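Local coordinates for protein translation elongation factor 1A (Methanosarcina mazei, PDB 3WND) that is a SelB/EF-Tu-like translation factor that binds cysteinyl-tRNA(Cys) in its GTP-bound form and probably acts in translation elongation, at residues A[41-53]-A[64-76]. Residues are numbered along the deposited sequence; the frame is centred on the assembly and turned at random.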
loop_
_atom_site.group_PDB
_atom_site.type_symbol
_atom_site.label_atom_id
_atom_site.label_comp_id
_atom_site.label_asym_id
_atom_site.label_seq_id
_atom_site.Cartn_x
_atom_site.Cartn_y
_atom_site.Cartn_z
ATOM N N LEU A 41 -0.714 16.717 7.918
ATOM C CA LEU A 41 -0.338 16.823 6.500
ATOM C C LEU A 41 -1.568 16.959 5.586
ATOM O O LEU A 41 -1.407 17.336 4.408
ATOM C CB LEU A 41 0.463 15.599 6.040
ATOM C CG LEU A 41 1.870 15.546 6.633
ATOM C CD1 LEU A 41 2.555 14.327 6.182
ATOM C CD2 LEU A 41 2.731 16.747 6.267
ATOM N N GLY A 42 -2.744 16.642 6.092
ATOM C CA GLY A 42 -3.989 16.855 5.276
ATOM C C GLY A 42 -5.254 16.781 6.133
ATOM O O GLY A 42 -5.201 16.686 7.380
ATOM N N LYS A 43 -6.381 16.885 5.454
ATOM C CA LYS A 43 -7.702 16.899 6.041
ATOM C C LYS A 43 -8.296 15.478 6.125
ATOM O O LYS A 43 -8.376 14.758 5.118
ATOM C CB LYS A 43 -8.604 17.773 5.148
ATOM C CG LYS A 43 -10.093 17.683 5.427
ATOM C CD LYS A 43 -10.878 18.585 4.453
ATOM C CE LYS A 43 -10.251 20.008 4.160
ATOM N NZ LYS A 43 -9.747 20.193 2.798
ATOM N N LYS A 44 -8.782 15.134 7.311
ATOM C CA LYS A 44 -9.290 13.838 7.584
ATOM C C LYS A 44 -10.436 13.551 6.625
ATOM O O LYS A 44 -11.406 14.338 6.510
ATOM C CB LYS A 44 -9.696 13.665 9.017
ATOM C CG LYS A 44 -9.993 12.228 9.433
ATOM C CD LYS A 44 -10.148 12.138 10.965
ATOM C CE LYS A 44 -10.727 10.769 11.213
ATOM N NZ LYS A 44 -11.149 10.422 12.591
ATOM N N GLY A 45 -10.317 12.402 5.915
ATOM C CA GLY A 45 -11.341 11.983 4.969
ATOM C C GLY A 45 -11.851 10.620 5.379
ATOM O O GLY A 45 -12.151 10.366 6.549
ATOM N N THR A 46 -11.849 9.690 4.402
ATOM C CA THR A 46 -12.364 8.330 4.640
ATOM C C THR A 46 -11.614 7.652 5.776
ATOM O O THR A 46 -10.383 7.724 5.869
ATOM C CB THR A 46 -12.169 7.513 3.337
ATOM O OG1 THR A 46 -12.851 8.210 2.295
ATOM C CG2 THR A 46 -12.810 6.189 3.489
ATOM N N SER A 47 -12.336 7.013 6.659
ATOM C CA SER A 47 -11.759 6.363 7.814
ATOM C C SER A 47 -12.438 5.030 8.095
ATOM O O SER A 47 -13.625 5.007 8.265
ATOM C CB SER A 47 -11.940 7.296 9.025
ATOM O OG SER A 47 -11.214 6.818 10.167
ATOM N N SER A 48 -11.668 3.925 8.044
ATOM C CA SER A 48 -12.103 2.566 8.400
ATOM C C SER A 48 -11.021 1.888 9.297
ATOM O O SER A 48 -10.748 2.350 10.428
ATOM C CB SER A 48 -12.322 1.772 7.082
ATOM O OG SER A 48 -11.172 1.768 6.223
ATOM N N ASP A 49 -10.326 0.855 8.792
ATOM C CA ASP A 49 -9.096 0.412 9.531
ATOM C C ASP A 49 -7.863 1.212 9.099
ATOM O O ASP A 49 -6.777 1.034 9.690
ATOM C CB ASP A 49 -8.769 -1.069 9.311
ATOM C CG ASP A 49 -8.589 -1.386 7.831
ATOM O OD1 ASP A 49 -9.082 -0.662 6.931
ATOM O OD2 ASP A 49 -7.943 -2.371 7.574
ATOM N N ILE A 50 -8.046 2.065 8.091
ATOM C CA ILE A 50 -7.045 3.026 7.636
ATOM C C ILE A 50 -7.736 4.362 7.546
ATOM O O ILE A 50 -8.934 4.406 7.469
ATOM C CB ILE A 50 -6.377 2.703 6.253
ATOM C CG1 ILE A 50 -7.440 2.469 5.165
ATOM C CG2 ILE A 50 -5.514 1.425 6.357
ATOM C CD1 ILE A 50 -6.870 2.519 3.725
ATOM N N THR A 51 -6.957 5.452 7.586
ATOM C CA THR A 51 -7.553 6.802 7.437
ATOM C C THR A 51 -6.822 7.662 6.445
ATOM O O THR A 51 -5.607 7.755 6.473
ATOM C CB THR A 51 -7.637 7.532 8.836
ATOM O OG1 THR A 51 -8.377 6.711 9.777
ATOM C CG2 THR A 51 -8.278 8.860 8.749
ATOM N N MET A 52 -7.596 8.273 5.532
ATOM C CA MET A 52 -7.046 9.102 4.505
ATOM C C MET A 52 -7.057 10.504 5.017
ATOM O O MET A 52 -8.041 10.939 5.654
ATOM C CB MET A 52 -7.870 9.212 3.239
ATOM C CG MET A 52 -8.576 7.982 2.734
ATOM S SD MET A 52 -7.666 6.463 2.982
ATOM C CE MET A 52 -6.911 6.330 1.411
ATOM N N TYR A 53 -5.996 11.206 4.721
ATOM C CA TYR A 53 -5.861 12.620 5.001
ATOM C C TYR A 53 -5.535 13.255 3.677
ATOM O O TYR A 53 -4.469 13.040 3.094
ATOM C CB TYR A 53 -4.741 12.928 6.024
ATOM C CG TYR A 53 -5.126 12.416 7.401
ATOM C CD1 TYR A 53 -4.849 11.114 7.785
ATOM C CD2 TYR A 53 -5.780 13.251 8.317
ATOM C CE1 TYR A 53 -5.266 10.603 9.030
ATOM C CE2 TYR A 53 -6.164 12.770 9.583
ATOM C CZ TYR A 53 -5.895 11.456 9.934
ATOM O OH TYR A 53 -6.210 10.925 11.163
ATOM N N PHE A 64 -2.624 11.103 2.117
ATOM C CA PHE A 64 -1.775 10.406 3.135
ATOM C C PHE A 64 -2.603 9.383 3.832
ATOM O O PHE A 64 -3.629 9.675 4.394
ATOM C CB PHE A 64 -1.208 11.419 4.157
ATOM C CG PHE A 64 -0.458 12.509 3.527
ATOM C CD1 PHE A 64 -1.092 13.697 3.179
ATOM C CD2 PHE A 64 0.880 12.357 3.294
ATOM C CE1 PHE A 64 -0.366 14.688 2.540
ATOM C CE2 PHE A 64 1.622 13.393 2.720
ATOM C CZ PHE A 64 0.975 14.572 2.342
ATOM N N VAL A 65 -2.144 8.147 3.829
ATOM C CA VAL A 65 -2.952 7.096 4.394
ATOM C C VAL A 65 -2.259 6.661 5.664
ATOM O O VAL A 65 -1.092 6.175 5.664
ATOM C CB VAL A 65 -3.007 5.932 3.397
ATOM C CG1 VAL A 65 -3.847 4.836 4.005
ATOM C CG2 VAL A 65 -3.511 6.464 2.074
ATOM N N ASP A 66 -2.969 6.878 6.766
ATOM C CA ASP A 66 -2.485 6.444 8.070
ATOM C C ASP A 66 -2.945 5.034 8.320
ATOM O O ASP A 66 -4.198 4.763 8.361
ATOM C CB ASP A 66 -3.043 7.400 9.139
ATOM C CG ASP A 66 -2.718 6.957 10.631
ATOM O OD1 ASP A 66 -1.890 6.067 10.896
ATOM O OD2 ASP A 66 -3.317 7.596 11.534
ATOM N N ALA A 67 -1.963 4.100 8.401
ATOM C CA ALA A 67 -2.351 2.688 8.719
ATOM C C ALA A 67 -2.591 2.504 10.232
ATOM O O ALA A 67 -1.794 1.845 10.976
ATOM C CB ALA A 67 -1.198 1.741 8.243
ATOM N N HIS A 68 -3.644 3.147 10.729
ATOM C CA HIS A 68 -3.789 3.266 12.188
ATOM C C HIS A 68 -4.113 2.018 12.918
ATOM O O HIS A 68 -4.002 2.020 14.147
ATOM C CB HIS A 68 -4.772 4.415 12.559
ATOM C CG HIS A 68 -6.205 4.108 12.179
ATOM N ND1 HIS A 68 -6.829 4.619 11.036
ATOM C CD2 HIS A 68 -7.058 3.174 12.687
ATOM C CE1 HIS A 68 -8.043 4.118 10.939
ATOM N NE2 HIS A 68 -8.226 3.252 11.951
ATOM N N SER A 69 -4.533 0.958 12.192
ATOM C CA SER A 69 -4.843 -0.333 12.789
ATOM C C SER A 69 -3.679 -1.306 12.776
ATOM O O SER A 69 -3.816 -2.397 13.191
ATOM C CB SER A 69 -6.159 -1.010 12.248
ATOM O OG SER A 69 -7.181 -0.080 12.276
ATOM N N TYR A 70 -2.521 -0.844 12.332
ATOM C CA TYR A 70 -1.260 -1.600 12.490
ATOM C C TYR A 70 -0.599 -0.975 13.729
ATOM O O TYR A 70 -0.557 0.268 13.837
ATOM C CB TYR A 70 -0.427 -1.406 11.197
ATOM C CG TYR A 70 0.923 -2.028 11.348
ATOM C CD1 TYR A 70 1.104 -3.429 11.128
ATOM C CD2 TYR A 70 1.971 -1.278 11.905
ATOM C CE1 TYR A 70 2.321 -4.023 11.385
ATOM C CE2 TYR A 70 3.217 -1.897 12.196
ATOM C CZ TYR A 70 3.391 -3.230 11.895
ATOM O OH TYR A 70 4.562 -3.855 12.165
ATOM N N PRO A 71 0.009 -1.800 14.618
ATOM C CA PRO A 71 0.372 -3.187 14.388
ATOM C C PRO A 71 -0.669 -4.252 14.746
ATOM O O PRO A 71 -0.402 -5.441 14.603
ATOM C CB PRO A 71 1.625 -3.334 15.245
ATOM C CG PRO A 71 1.422 -2.466 16.367
ATOM C CD PRO A 71 0.781 -1.257 15.764
ATOM N N LYS A 72 -1.849 -3.846 15.214
ATOM C CA LYS A 72 -2.871 -4.876 15.549
ATOM C C LYS A 72 -3.163 -5.789 14.367
ATOM O O LYS A 72 -3.175 -7.018 14.537
ATOM C CB LYS A 72 -4.165 -4.204 16.002
ATOM C CG LYS A 72 -5.331 -5.171 16.288
ATOM C CD LYS A 72 -6.628 -4.370 16.537
ATOM C CE LYS A 72 -7.509 -4.158 15.280
ATOM N NZ LYS A 72 -8.059 -2.777 15.066
ATOM N N THR A 73 -3.410 -5.219 13.189
ATOM C CA THR A 73 -3.656 -6.037 11.998
ATOM C C THR A 73 -2.578 -5.709 10.913
ATOM O O THR A 73 -2.112 -4.555 10.757
ATOM C CB THR A 73 -5.025 -5.792 11.322
ATOM O OG1 THR A 73 -5.032 -4.484 10.665
ATOM C CG2 THR A 73 -6.132 -5.891 12.299
ATOM N N LEU A 74 -2.266 -6.721 10.117
ATOM C CA LEU A 74 -1.486 -6.514 8.892
ATOM C C LEU A 74 -2.230 -5.900 7.772
ATOM O O LEU A 74 -1.672 -5.141 6.975
ATOM C CB LEU A 74 -0.896 -7.853 8.416
ATOM C CG LEU A 74 0.040 -8.526 9.454
ATOM C CD1 LEU A 74 0.645 -9.814 8.877
ATOM C CD2 LEU A 74 1.119 -7.645 10.075
ATOM N N LYS A 75 -3.500 -6.269 7.611
ATOM C CA LYS A 75 -4.319 -5.720 6.511
ATOM C C LYS A 75 -4.254 -4.181 6.470
ATOM O O LYS A 75 -4.205 -3.570 5.382
ATOM C CB LYS A 75 -5.773 -6.260 6.689
ATOM C CG LYS A 75 -6.872 -5.523 5.909
ATOM C CD LYS A 75 -8.250 -6.111 6.218
ATOM C CE LYS A 75 -9.358 -5.464 5.314
ATOM N NZ LYS A 75 -10.694 -6.166 5.314
ATOM N N SER A 76 -4.227 -3.531 7.665
ATOM C CA SER A 76 -4.186 -2.069 7.659
ATOM C C SER A 76 -2.899 -1.612 6.963
ATOM O O SER A 76 -2.924 -0.720 6.080
ATOM C CB SER A 76 -4.260 -1.566 9.110
ATOM O OG SER A 76 -4.100 -0.082 9.168
HETATM O O HOH W 1 -7.437 -4.129 9.650
HETATM O O HOH W 2 -5.817 8.418 11.576
#
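Two serine hydroxyls converge on the carbonyl oxygen of Asp-49: Ser-69 OG donates to Asp-49 O over 2.8 Å, tilted 20° from the carbonyl plane, and Ser-76 OG donates to the same oxygen from well above that plane. Serine suits both places, being short enough to bring a donor right up to a main-chain acceptor. The oxygen also sits over the centre of the His-68 imidazole, whose NE2 donates a weak hydrogen bond to Ser-48 O at the ring edge. Asp-49 OD2 reaches OG1 of Thr-73, the N-cap residue of helix 74-83, through a water, while its OD1 forms a salt bridge with Arg-269. Beyond this loop, strands 51-55 and 61-66 pair as an antiparallel hairpin between edge strand 43-47 and strand 21-28 in the mixed sheet of the GTPase-like domain. Thr-51 N to Asp-66 O (2.9 Å) and Phe-64 N to Tyr-53 O (2.8 Å) are among its rungs. On the face carrying Met-52 and Val-65, the unbranched methionine bends at chi2 (-36°) and chi3 (-96°), folding CE tightly against Val-65 CG2, 3.5 Å away. On the opposite face, with Tyr-53 and Phe-64, a water joins Tyr-53 OH to Asp-66 OD2, which also bonds Thr-35, a GDP-binding residue. The flat Phe-64 ring offers a face to Leu-41 CB, 3.7 Å from its centroid, a CH-pi contact; an alanine replacing Phe-64 would probably leave Leu-41 without this partner and open a gap beside the hairpin.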